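PDB 2QR4: peptidase M3B, oligoendopeptidase F from Enterococcus faecium, which probably hydrolyses peptide bonds in short peptides as a zinc-dependent metallopeptidase of the M3 family. Local coordinates for residues 95-100 with 123-127; 231-235 with 246-250; 39-43 with 88-92. One frame throughout, in Å; residues are numbered along the deposited sequence.

Interaction 1: residues 95-100 with 123-127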
ATOM      1  N   ILE A  95     -13.645  17.679  24.061  1.00 41.98           N
ATOM      2  CA  ILE A  95     -13.083  17.776  25.397  1.00 42.06           C
ATOM      3  C   ILE A  95     -12.227  19.025  25.451  1.00 39.56           C
ATOM      4  O   ILE A  95     -12.340  19.835  26.363  1.00 38.07           O
ATOM      5  CB  ILE A  95     -12.217  16.553  25.749  1.00 35.00           C
ATOM      6  CG1 ILE A  95     -13.102  15.342  26.027  1.00 30.51           C
ATOM      7  CG2 ILE A  95     -11.360  16.840  26.972  1.00 35.28           C
ATOM      8  CD1 ILE A  95     -12.339  14.050  26.062  1.00 35.11           C
ATOM      9  N   LEU A  96     -11.393  19.183  24.433  1.00 37.51           N
ATOM     10  CA  LEU A  96     -10.422  20.265  24.392  1.00 42.24           C
ATOM     11  C   LEU A  96     -11.013  21.667  24.157  1.00 46.38           C
ATOM     12  O   LEU A  96     -10.305  22.660  24.269  1.00 34.84           O
ATOM     13  CB  LEU A  96      -9.342  19.942  23.360  1.00 41.18           C
ATOM     14  CG  LEU A  96      -8.428  18.803  23.811  1.00 37.82           C
ATOM     15  CD1 LEU A  96      -7.305  18.605  22.832  1.00 38.10           C
ATOM     16  CD2 LEU A  96      -7.881  19.108  25.195  1.00 36.41           C
ATOM     17  N   GLN A  97     -12.302  21.753  23.847  1.00 46.86           N
ATOM     18  CA  GLN A  97     -12.933  23.062  23.708  1.00 41.37           C
ATOM     19  C   GLN A  97     -13.269  23.616  25.080  1.00 45.67           C
ATOM     20  O   GLN A  97     -13.516  24.808  25.237  1.00 41.26           O
ATOM     21  CB  GLN A  97     -14.175  23.003  22.808  1.00 45.21           C
ATOM     22  CG  GLN A  97     -13.839  23.141  21.316  1.00 50.26           C
ATOM     23  CD  GLN A  97     -14.977  22.717  20.412  1.00 50.06           C
ATOM     24  OE1 GLN A  97     -15.788  21.862  20.767  1.00 58.98           O
ATOM     25  NE2 GLN A  97     -15.046  23.319  19.240  1.00 51.46           N
ATOM     26  N   LEU A  98     -13.285  22.738  26.074  1.00 43.30           N
ATOM     27  CA  LEU A  98     -13.341  23.176  27.454  1.00 42.66           C
ATOM     28  C   LEU A  98     -11.940  23.596  27.883  1.00 41.88           C
ATOM     29  O   LEU A  98     -10.940  23.115  27.344  1.00 50.03           O
ATOM     30  CB  LEU A  98     -13.837  22.045  28.348  1.00 41.94           C
ATOM     31  CG  LEU A  98     -15.202  21.477  27.969  1.00 42.65           C
ATOM     32  CD1 LEU A  98     -15.490  20.233  28.766  1.00 36.11           C
ATOM     33  CD2 LEU A  98     -16.280  22.521  28.192  1.00 47.27           C
ATOM     34  N   SER A  99     -11.871  24.495  28.855  1.00 48.84           N
ATOM     35  CA  SER A  99     -10.598  24.892  29.447  1.00 55.64           C
ATOM     36  C   SER A  99     -10.148  23.855  30.475  1.00 59.52           C
ATOM     37  O   SER A  99     -10.978  23.272  31.181  1.00 50.52           O
ATOM     38  CB  SER A  99     -10.762  26.216  30.177  1.00 49.28           C
ATOM     39  OG  SER A  99     -11.388  25.978  31.429  1.00 51.17           O
ATOM     40  N   ASP A 100      -8.835  23.651  30.574  1.00 55.77           N
ATOM     41  CA  ASP A 100      -8.262  22.825  31.639  1.00 56.72           C
ATOM     42  C   ASP A 100      -8.990  22.968  32.979  1.00 52.90           C
ATOM     43  O   ASP A 100      -9.280  21.969  33.641  1.00 58.39           O
ATOM     44  CB  ASP A 100      -6.775  23.141  31.830  1.00 55.74           C
ATOM     45  CG  ASP A 100      -5.891  22.408  30.836  1.00 61.65           C
ATOM     46  OD1 ASP A 100      -6.434  21.801  29.886  1.00 65.36           O
ATOM     47  OD2 ASP A 100      -4.653  22.430  31.009  1.00 59.05           O
ATOM     48  N   ILE A 123      -5.158  13.511  27.292  1.00 46.20           N
ATOM     49  CA  ILE A 123      -5.781  14.341  26.280  1.00 45.91           C
ATOM     50  C   ILE A 123      -5.414  15.798  26.481  1.00 46.63           C
ATOM     51  O   ILE A 123      -4.980  16.450  25.536  1.00 33.74           O
ATOM     52  CB  ILE A 123      -7.294  14.159  26.254  1.00 44.87           C
ATOM     53  CG1 ILE A 123      -7.620  12.725  25.826  1.00 33.90           C
ATOM     54  CG2 ILE A 123      -7.916  15.168  25.301  1.00 36.48           C
ATOM     55  CD1 ILE A 123      -9.031  12.350  26.040  1.00 33.06           C
ATOM     56  N   VAL A 124      -5.561  16.281  27.717  1.00 42.15           N
ATOM     57  CA  VAL A 124      -5.206  17.652  28.094  1.00 35.98           C
ATOM     58  C   VAL A 124      -3.731  17.961  27.833  1.00 44.55           C
ATOM     59  O   VAL A 124      -3.379  19.065  27.406  1.00 42.04           O
ATOM     60  CB  VAL A 124      -5.546  17.926  29.583  1.00 47.99           C
ATOM     61  CG1 VAL A 124      -4.839  19.186  30.102  1.00 41.95           C
ATOM     62  CG2 VAL A 124      -7.055  18.034  29.772  1.00 39.10           C
ATOM     63  N   ASP A 125      -2.873  16.979  28.083  1.00 41.78           N
ATOM     64  CA  ASP A 125      -1.439  17.151  27.885  1.00 38.55           C
ATOM     65  C   ASP A 125      -1.073  17.077  26.407  1.00 39.84           C
ATOM     66  O   ASP A 125       0.071  17.289  26.034  1.00 44.85           O
ATOM     67  CB  ASP A 125      -0.659  16.063  28.630  1.00 47.29           C
ATOM     68  CG  ASP A 125      -0.640  16.268  30.124  1.00 49.33           C
ATOM     69  OD1 ASP A 125      -0.351  15.283  30.830  1.00 59.60           O
ATOM     70  OD2 ASP A 125      -0.908  17.397  30.596  1.00 44.64           O
ATOM     71  N   ASN A 126      -2.048  16.766  25.569  1.00 43.20           N
ATOM     72  CA  ASN A 126      -1.788  16.493  24.167  1.00 38.27           C
ATOM     73  C   ASN A 126      -2.536  17.509  23.316  1.00 38.29           C
ATOM     74  O   ASN A 126      -2.731  17.330  22.114  1.00 43.95           O
ATOM     75  CB  ASN A 126      -2.277  15.087  23.851  1.00 47.95           C
ATOM     76  CG  ASN A 126      -1.425  14.391  22.842  1.00 57.11           C
ATOM     77  OD1 ASN A 126      -1.923  13.595  22.048  1.00 72.44           O
ATOM     78  ND2 ASN A 126      -0.126  14.673  22.862  1.00 60.19           N
ATOM     79  N   ARG A 127      -2.953  18.576  23.982  1.00 43.45           N
ATOM     80  CA  ARG A 127      -3.687  19.680  23.386  1.00 42.26           C
ATOM     81  C   ARG A 127      -3.115  20.105  22.041  1.00 41.18           C
ATOM     82  O   ARG A 127      -3.860  20.364  21.091  1.00 37.92           O
ATOM     83  CB  ARG A 127      -3.642  20.862  24.360  1.00 40.52           C
ATOM     84  CG  ARG A 127      -4.679  21.936  24.132  1.00 49.90           C
ATOM     85  CD  ARG A 127      -4.690  22.941  25.280  1.00 43.88           C
ATOM     86  NE  ARG A 127      -5.594  22.591  26.384  1.00 43.00           N
ATOM     87  CZ  ARG A 127      -6.924  22.602  26.297  1.00 33.63           C
ATOM     88  NH1 ARG A 127      -7.524  22.892  25.150  1.00 33.43           N
ATOM     89  NH2 ARG A 127      -7.665  22.302  27.348  1.00 27.21           N
TER
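Arg127 reaches across to the chain around Leu96 and Asp100, and its guanidinium group ties together the connection between two helices. That connection, after helix 91-95, makes a type I beta turn from Ile95 to Leu98 and then an N-cap at Ser99, which opens helix 100-109. Arg127 closes a second type I turn, from Val124, at the C-terminal side of helix 117-124. The contact joins the connection between helices 91-95 and 100-109 to the C-terminal part of helix 117-124, within the mainly helical Oligopeptidase F region.

The polar bonds come from the two terminal nitrogens of Arg127. Arg127 NH1 donates to Leu96 O at 2.9 Å, in the carbonyl plane and on a lone pair. Arg127 NH2 makes a salt bridge with Asp100 OD1, 2.9 Å long and nearly straight at 174°. This oxygen lies in the guanidinium plane, but the nitrogen approaches it from above the carboxylate plane. A weak bond from Arg127 NH2 to Leu98 O, 3.4 Å, adds a second backbone carbonyl. With two partners in the turn and Asp100 in the first turn of helix 100-109, the flat group is probably held against rotation. The bend of the Arg127 chain at chi3 (-89°) turns the guanidinium back toward these acceptors.

Among the apolar contacts, Leu96 CD2 sits over one guanidinium face, toward the rim, and also meets Ile123 CG2 at 3.9 Å. Ile95 and Ile123 cross at about a right angle and touch through their CD1 atoms. Ile103 of helix 100-109 packs on both Ile95 and Val124, and Phe36 of helix 33-63 packs on Ile95.

Val124 lies against the carboxylate that binds Arg127: its CG1 methyl is 3.1 Å from Asp100 OD1 and 3.4 Å from Asp100 OD2.

Interaction 2: residues 231-235 with 246-250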
ATOM      1  N   TYR A 231       3.992  17.509  15.571  1.00 39.98           N
ATOM      2  CA  TYR A 231       5.149  16.931  16.203  1.00 39.32           C
ATOM      3  C   TYR A 231       6.371  17.375  15.414  1.00 39.25           C
ATOM      4  O   TYR A 231       6.270  17.696  14.228  1.00 49.74           O
ATOM      5  CB  TYR A 231       5.044  15.404  16.231  1.00 39.75           C
ATOM      6  CG  TYR A 231       4.001  14.870  17.198  1.00 38.85           C
ATOM      7  CD1 TYR A 231       4.222  14.874  18.578  1.00 41.89           C
ATOM      8  CD2 TYR A 231       2.796  14.359  16.733  1.00 36.90           C
ATOM      9  CE1 TYR A 231       3.258  14.374  19.469  1.00 35.44           C
ATOM     10  CE2 TYR A 231       1.826  13.860  17.610  1.00 33.74           C
ATOM     11  CZ  TYR A 231       2.067  13.858  18.965  1.00 37.79           C
ATOM     12  OH  TYR A 231       1.108  13.350  19.800  1.00 43.22           O
ATOM     13  N   SER A 232       7.526  17.408  16.067  1.00 41.85           N
ATOM     14  CA  SER A 232       8.742  17.828  15.397  1.00 46.43           C
ATOM     15  C   SER A 232       9.330  16.690  14.542  1.00 46.82           C
ATOM     16  O   SER A 232      10.207  16.924  13.710  1.00 45.90           O
ATOM     17  CB  SER A 232       9.754  18.360  16.420  1.00 39.23           C
ATOM     18  OG  SER A 232      10.250  17.303  17.212  1.00 59.49           O
ATOM     19  N   SER A 233       8.830  15.468  14.733  1.00 43.21           N
ATOM     20  CA  SER A 233       9.278  14.311  13.926  1.00 44.78           C
ATOM     21  C   SER A 233       8.406  13.081  14.164  1.00 45.08           C
ATOM     22  O   SER A 233       7.636  13.010  15.135  1.00 38.23           O
ATOM     23  CB  SER A 233      10.726  13.938  14.278  1.00 41.91           C
ATOM     24  OG  SER A 233      10.790  13.428  15.617  1.00 45.17           O
ATOM     25  N   ALA A 234       8.561  12.089  13.296  1.00 39.92           N
ATOM     26  CA  ALA A 234       7.811  10.848  13.432  1.00 43.33           C
ATOM     27  C   ALA A 234       8.148  10.163  14.750  1.00 41.94           C
ATOM     28  O   ALA A 234       7.270   9.612  15.425  1.00 45.97           O
ATOM     29  CB  ALA A 234       8.104   9.934  12.273  1.00 39.23           C
ATOM     30  N   ARG A 235       9.423  10.210  15.118  1.00 40.65           N
ATOM     31  CA  ARG A 235       9.877   9.575  16.349  1.00 43.93           C
ATOM     32  C   ARG A 235       9.254  10.231  17.576  1.00 41.75           C
ATOM     33  O   ARG A 235       8.693   9.545  18.432  1.00 55.06           O
ATOM     34  CB  ARG A 235      11.409   9.598  16.458  1.00 44.56           C
ATOM     35  CG  ARG A 235      11.929   8.806  17.665  1.00 48.07           C
ATOM     36  CD  ARG A 235      13.437   8.715  17.686  1.00 44.92           C
ATOM     37  NE  ARG A 235      14.069  10.019  17.883  1.00 46.30           N
ATOM     38  CZ  ARG A 235      15.380  10.181  18.019  1.00 49.54           C
ATOM     39  NH1 ARG A 235      16.172   9.116  17.989  1.00 50.02           N
ATOM     40  NH2 ARG A 235      15.897  11.392  18.202  1.00 40.35           N
ATOM     41  N   GLU A 246      12.707  11.598  23.669  1.00 39.95           N
ATOM     42  CA  GLU A 246      13.567  11.186  22.559  1.00 42.18           C
ATOM     43  C   GLU A 246      14.991  10.845  23.029  1.00 44.73           C
ATOM     44  O   GLU A 246      15.686  10.037  22.413  1.00 53.93           O
ATOM     45  CB  GLU A 246      13.624  12.279  21.487  1.00 37.92           C
ATOM     46  CG  GLU A 246      12.351  12.417  20.657  1.00 46.16           C
ATOM     47  CD  GLU A 246      12.611  13.102  19.323  1.00 57.30           C
ATOM     48  OE1 GLU A 246      12.813  12.390  18.314  1.00 61.39           O
ATOM     49  OE2 GLU A 246      12.641  14.348  19.281  1.00 59.87           O
ATOM     50  N   SER A 247      15.422  11.458  24.128  1.00 43.58           N
ATOM     51  CA  SER A 247      16.757  11.225  24.638  1.00 35.22           C
ATOM     52  C   SER A 247      17.024   9.760  25.010  1.00 47.33           C
ATOM     53  O   SER A 247      18.167   9.340  24.973  1.00 48.60           O
ATOM     54  CB  SER A 247      17.003  12.092  25.855  1.00 40.68           C
ATOM     55  OG  SER A 247      16.179  11.656  26.915  1.00 45.56           O
ATOM     56  N   VAL A 248      16.012   8.976  25.393  1.00 35.04           N
ATOM     57  CA  VAL A 248      16.323   7.581  25.665  1.00 40.57           C
ATOM     58  C   VAL A 248      16.778   6.888  24.382  1.00 40.58           C
ATOM     59  O   VAL A 248      17.698   6.074  24.404  1.00 45.57           O
ATOM     60  CB  VAL A 248      15.208   6.764  26.417  1.00 41.84           C
ATOM     61  CG1 VAL A 248      14.326   7.656  27.285  1.00 33.43           C
ATOM     62  CG2 VAL A 248      14.397   5.956  25.468  1.00 48.24           C
ATOM     63  N   TYR A 249      16.175   7.257  23.260  1.00 36.73           N
ATOM     64  CA  TYR A 249      16.522   6.669  21.966  1.00 39.22           C
ATOM     65  C   TYR A 249      17.935   7.102  21.518  1.00 47.22           C
ATOM     66  O   TYR A 249      18.726   6.268  21.067  1.00 48.11           O
ATOM     67  CB  TYR A 249      15.476   7.086  20.933  1.00 35.59           C
ATOM     68  CG  TYR A 249      15.259   6.172  19.742  1.00 44.47           C
ATOM     69  CD1 TYR A 249      16.228   6.024  18.737  1.00 38.48           C
ATOM     70  CD2 TYR A 249      14.049   5.498  19.589  1.00 41.67           C
ATOM     71  CE1 TYR A 249      15.985   5.203  17.616  1.00 41.80           C
ATOM     72  CE2 TYR A 249      13.803   4.676  18.486  1.00 43.33           C
ATOM     73  CZ  TYR A 249      14.756   4.534  17.506  1.00 44.87           C
ATOM     74  OH  TYR A 249      14.459   3.718  16.434  1.00 44.58           O
ATOM     75  N   ASP A 250      18.253   8.396  21.637  1.00 41.43           N
ATOM     76  CA  ASP A 250      19.604   8.897  21.275  1.00 40.74           C
ATOM     77  C   ASP A 250      20.684   8.239  22.115  1.00 41.97           C
ATOM     78  O   ASP A 250      21.669   7.741  21.586  1.00 40.02           O
ATOM     79  CB  ASP A 250      19.725  10.416  21.439  1.00 38.80           C
ATOM     80  CG  ASP A 250      18.853  11.192  20.458  1.00 45.92           C
ATOM     81  OD1 ASP A 250      18.551  10.673  19.366  1.00 46.01           O
ATOM     82  OD2 ASP A 250      18.470  12.336  20.789  1.00 62.80           O
TER
HETATM   83  O   HOH W   1      12.050  15.495  16.953  1.00 46.90           O
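Glu246 OE1 is gripped by two nitrogens of Arg235. The shorter bond runs from Arg235 NE to Glu246 OE1, 2.7 Å at 163°, on the anti side and tilted somewhat out of the carboxylate plane. NH2 adds a weak one. The guanidinium and Glu246 carboxylate planes stand 84° apart, yet OE1 lies in the guanidinium plane.

Asp250, one helical turn after Glu246, is the second acid. Arg235 NH2 also donates to Asp250 OD1 at 3.0 Å, on the syn side and 28° out of the carboxylate plane. NH1 makes a weak bond to the same oxygen. Arg235, Glu246 and Asp250 therefore form a salt-bridge network between the start of helix 234-240 and the first turn of helix 246-258.

The aliphatic part of Arg235 runs over the Tyr249 ring. Arg235 CD lies over the face, offset toward the rim, in a CH-pi contact 3.8 Å from the Tyr249 ring centroid. The phenol OH is bonded to Ala443 O of helix 418-454.

One water links the second carboxylate oxygen to the serines. The water donates to Glu246 OE2 at 2.7 Å and bonds to OG of Ser232 and Ser233. Ser233 also caps helix 234-240 through Glu236 N.

Arg235 is buried, and two carboxylates are in position to balance its charge. The arginine in turn would be expected to favour ionised Glu246 and Asp250.

Interaction 3: residues 39-43 with 88-92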
ATOM      1  N   ALA A  39     -20.520  10.800  28.318  1.00 39.27           N
ATOM      2  CA  ALA A  39     -19.808  10.775  27.039  1.00 39.63           C
ATOM      3  C   ALA A  39     -18.539   9.920  27.101  1.00 32.13           C
ATOM      4  O   ALA A  39     -18.299   9.083  26.234  1.00 38.74           O
ATOM      5  CB  ALA A  39     -19.474  12.203  26.581  1.00 26.27           C
ATOM      6  N   ILE A  40     -17.725  10.142  28.127  1.00 35.34           N
ATOM      7  CA  ILE A  40     -16.506   9.371  28.305  1.00 38.09           C
ATOM      8  C   ILE A  40     -16.841   7.893  28.422  1.00 41.56           C
ATOM      9  O   ILE A  40     -16.166   7.052  27.844  1.00 33.88           O
ATOM     10  CB  ILE A  40     -15.767   9.790  29.582  1.00 39.95           C
ATOM     11  CG1 ILE A  40     -15.146  11.170  29.406  1.00 42.30           C
ATOM     12  CG2 ILE A  40     -14.685   8.794  29.897  1.00 43.06           C
ATOM     13  CD1 ILE A  40     -14.820  11.847  30.687  1.00 47.12           C
ATOM     14  N   GLU A  41     -17.886   7.583  29.184  1.00 37.14           N
ATOM     15  CA  GLU A  41     -18.300   6.202  29.363  1.00 42.91           C
ATOM     16  C   GLU A  41     -18.703   5.589  28.044  1.00 41.10           C
ATOM     17  O   GLU A  41     -18.347   4.450  27.750  1.00 42.95           O
ATOM     18  CB  GLU A  41     -19.451   6.102  30.355  1.00 37.09           C
ATOM     19  CG  GLU A  41     -18.990   6.171  31.774  1.00 34.46           C
ATOM     20  CD  GLU A  41     -20.126   6.451  32.734  1.00 46.63           C
ATOM     21  OE1 GLU A  41     -21.243   6.739  32.255  1.00 40.13           O
ATOM     22  OE2 GLU A  41     -19.898   6.389  33.964  1.00 47.99           O
ATOM     23  N   PHE A  42     -19.438   6.355  27.246  1.00 37.87           N
ATOM     24  CA  PHE A  42     -19.900   5.860  25.973  1.00 32.45           C
ATOM     25  C   PHE A  42     -18.741   5.585  25.024  1.00 40.23           C
ATOM     26  O   PHE A  42     -18.633   4.469  24.507  1.00 36.54           O
ATOM     27  CB  PHE A  42     -20.903   6.810  25.306  1.00 38.49           C
ATOM     28  CG  PHE A  42     -21.183   6.454  23.866  1.00 42.18           C
ATOM     29  CD1 PHE A  42     -22.120   5.480  23.550  1.00 34.80           C
ATOM     30  CD2 PHE A  42     -20.476   7.065  22.832  1.00 41.43           C
ATOM     31  CE1 PHE A  42     -22.370   5.127  22.227  1.00 42.52           C
ATOM     32  CE2 PHE A  42     -20.717   6.719  21.487  1.00 38.58           C
ATOM     33  CZ  PHE A  42     -21.656   5.748  21.184  1.00 42.83           C
ATOM     34  N   VAL A  43     -17.875   6.571  24.777  1.00 31.67           N
ATOM     35  CA  VAL A  43     -16.898   6.350  23.714  1.00 30.33           C
ATOM     36  C   VAL A  43     -15.845   5.326  24.102  1.00 31.95           C
ATOM     37  O   VAL A  43     -15.382   4.575  23.261  1.00 42.58           O
ATOM     38  CB  VAL A  43     -16.238   7.636  23.088  1.00 42.18           C
ATOM     39  CG1 VAL A  43     -17.152   8.849  23.141  1.00 28.70           C
ATOM     40  CG2 VAL A  43     -14.903   7.913  23.704  1.00 42.92           C
ATOM     41  N   VAL A  88     -16.473   8.553  16.484  1.00 41.19           N
ATOM     42  CA  VAL A  88     -16.144   8.913  17.853  1.00 42.00           C
ATOM     43  C   VAL A  88     -15.007   9.953  17.853  1.00 53.07           C
ATOM     44  O   VAL A  88     -14.479  10.354  18.899  1.00 43.58           O
ATOM     45  CB  VAL A  88     -15.798   7.599  18.616  1.00 46.71           C
ATOM     46  CG1 VAL A  88     -14.345   7.533  19.109  1.00 28.12           C
ATOM     47  CG2 VAL A  88     -16.818   7.298  19.680  1.00 43.09           C
ATOM     48  N   SER A  89     -14.664  10.416  16.655  1.00 40.14           N
ATOM     49  CA  SER A  89     -13.551  11.346  16.474  1.00 40.92           C
ATOM     50  C   SER A  89     -13.832  12.779  16.945  1.00 42.27           C
ATOM     51  O   SER A  89     -12.907  13.576  17.061  1.00 39.98           O
ATOM     52  CB  SER A  89     -13.107  11.362  15.001  1.00 44.81           C
ATOM     53  OG  SER A  89     -14.153  11.811  14.145  1.00 44.59           O
ATOM     54  N   TRP A  90     -15.096  13.114  17.202  1.00 36.86           N
ATOM     55  CA  TRP A  90     -15.435  14.454  17.694  1.00 35.23           C
ATOM     56  C   TRP A  90     -15.033  14.612  19.165  1.00 43.37           C
ATOM     57  O   TRP A  90     -14.927  15.724  19.685  1.00 50.51           O
ATOM     58  CB  TRP A  90     -16.930  14.704  17.548  1.00 35.21           C
ATOM     59  CG  TRP A  90     -17.726  13.631  18.218  1.00 44.41           C
ATOM     60  CD1 TRP A  90     -18.249  12.512  17.636  1.00 39.39           C
ATOM     61  CD2 TRP A  90     -18.068  13.562  19.602  1.00 36.66           C
ATOM     62  NE1 TRP A  90     -18.900  11.758  18.566  1.00 39.77           N
ATOM     63  CE2 TRP A  90     -18.802  12.373  19.788  1.00 44.92           C
ATOM     64  CE3 TRP A  90     -17.831  14.397  20.707  1.00 35.34           C
ATOM     65  CZ2 TRP A  90     -19.288  11.977  21.039  1.00 41.99           C
ATOM     66  CZ3 TRP A  90     -18.316  14.010  21.944  1.00 45.29           C
ATOM     67  CH2 TRP A  90     -19.039  12.805  22.101  1.00 41.43           C
ATOM     68  N   PHE A  91     -14.793  13.480  19.815  1.00 42.27           N
ATOM     69  CA  PHE A  91     -14.679  13.397  21.267  1.00 36.07           C
ATOM     70  C   PHE A  91     -13.537  14.220  21.892  1.00 41.08           C
ATOM     71  O   PHE A  91     -13.788  15.071  22.758  1.00 45.51           O
ATOM     72  CB  PHE A  91     -14.623  11.920  21.673  1.00 40.84           C
ATOM     73  CG  PHE A  91     -14.452  11.694  23.138  1.00 43.72           C
ATOM     74  CD1 PHE A  91     -15.379  12.179  24.041  1.00 50.11           C
ATOM     75  CD2 PHE A  91     -13.373  10.985  23.611  1.00 42.47           C
ATOM     76  CE1 PHE A  91     -15.224  11.968  25.399  1.00 50.39           C
ATOM     77  CE2 PHE A  91     -13.216  10.765  24.967  1.00 51.59           C
ATOM     78  CZ  PHE A  91     -14.143  11.257  25.860  1.00 49.55           C
ATOM     79  N   GLU A  92     -12.296  13.981  21.472  1.00 39.66           N
ATOM     80  CA  GLU A  92     -11.148  14.713  22.034  1.00 41.60           C
ATOM     81  C   GLU A  92     -11.118  16.217  21.683  1.00 39.38           C
ATOM     82  O   GLU A  92     -10.809  17.057  22.532  1.00 33.45           O
ATOM     83  CB  GLU A  92      -9.838  14.042  21.633  1.00 41.61           C
ATOM     84  CG  GLU A  92      -9.745  12.580  22.062  1.00 43.89           C
ATOM     85  CD  GLU A  92      -8.330  12.004  21.934  1.00 48.65           C
ATOM     86  OE1 GLU A  92      -7.421  12.698  21.416  1.00 64.87           O
ATOM     87  OE2 GLU A  92      -8.124  10.849  22.359  1.00 57.02           O
TER
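Phe91 CG stands anti to the backbone N (chi1 178°), which sends the ring out toward helix 33-63. Its chi2 of 59° turns one face to Val43. On the facing helix, Val43 chi1 is -29°, away from a staggered value, with CG2 lying over that face.

Val43 CG2 makes a CH-pi contact with the Phe91 ring, 3.7 Å from the centroid. It sits toward the rim, near CD2 and CE2. The other methyl, Val43 CG1, lies near Phe91 CD1, at 3.9 Å. Ile40 comes to the ring differently. Ile40 CG1 approaches the edge in the ring plane and meets Phe91 CZ at 3.7 Å. Phe91 is thus met over a face by one residue and at the edge by another, placed one turn apart on the helix.

The contact packs the long helix 33-63 against the corner between helix 68-87 and helix 91-95. A type I beta turn from Val88 to Phe91 makes this corner, with Val88 the first residue to leave the preceding helix. All seven residues that touch are buried, and the interface is entirely apolar.

Val88 CG2 meets Val43 CB at 3.5 Å. The same methyl touches the Phe42 ring more loosely, at CE2. Trp90 CZ2 meets Val43 CG1 obliquely, at 4.3 Å, while Trp90 NE1 is hydrogen-bonded to Ser22 OG. Tyr119 of helix 117-124 packs on Phe91, and Ile120 of the same helix packs on Ile40.

Interaction 3 comes first along the chain, then interaction 1, then interaction 2; each closes before the next opens. Interactions 1 and 3 are neighbours, their centres about 13 Å apart, and they share helix 91-95: interaction 3 uses residues of its N-terminal part and interaction 1 its last residue, Ile95. They touch where Ile123 packs on Glu92. Helix 117-124 lies against both, so they belong to one helical cluster about 30 Å from the centre of the chain. Interaction 2 lies nearer that centre, in the peptidase family M3 region, its centre about 23 Å from that of interaction 1. Asn126 packs on Tyr231, so the Oligopeptidase F and M3 family regions meet there.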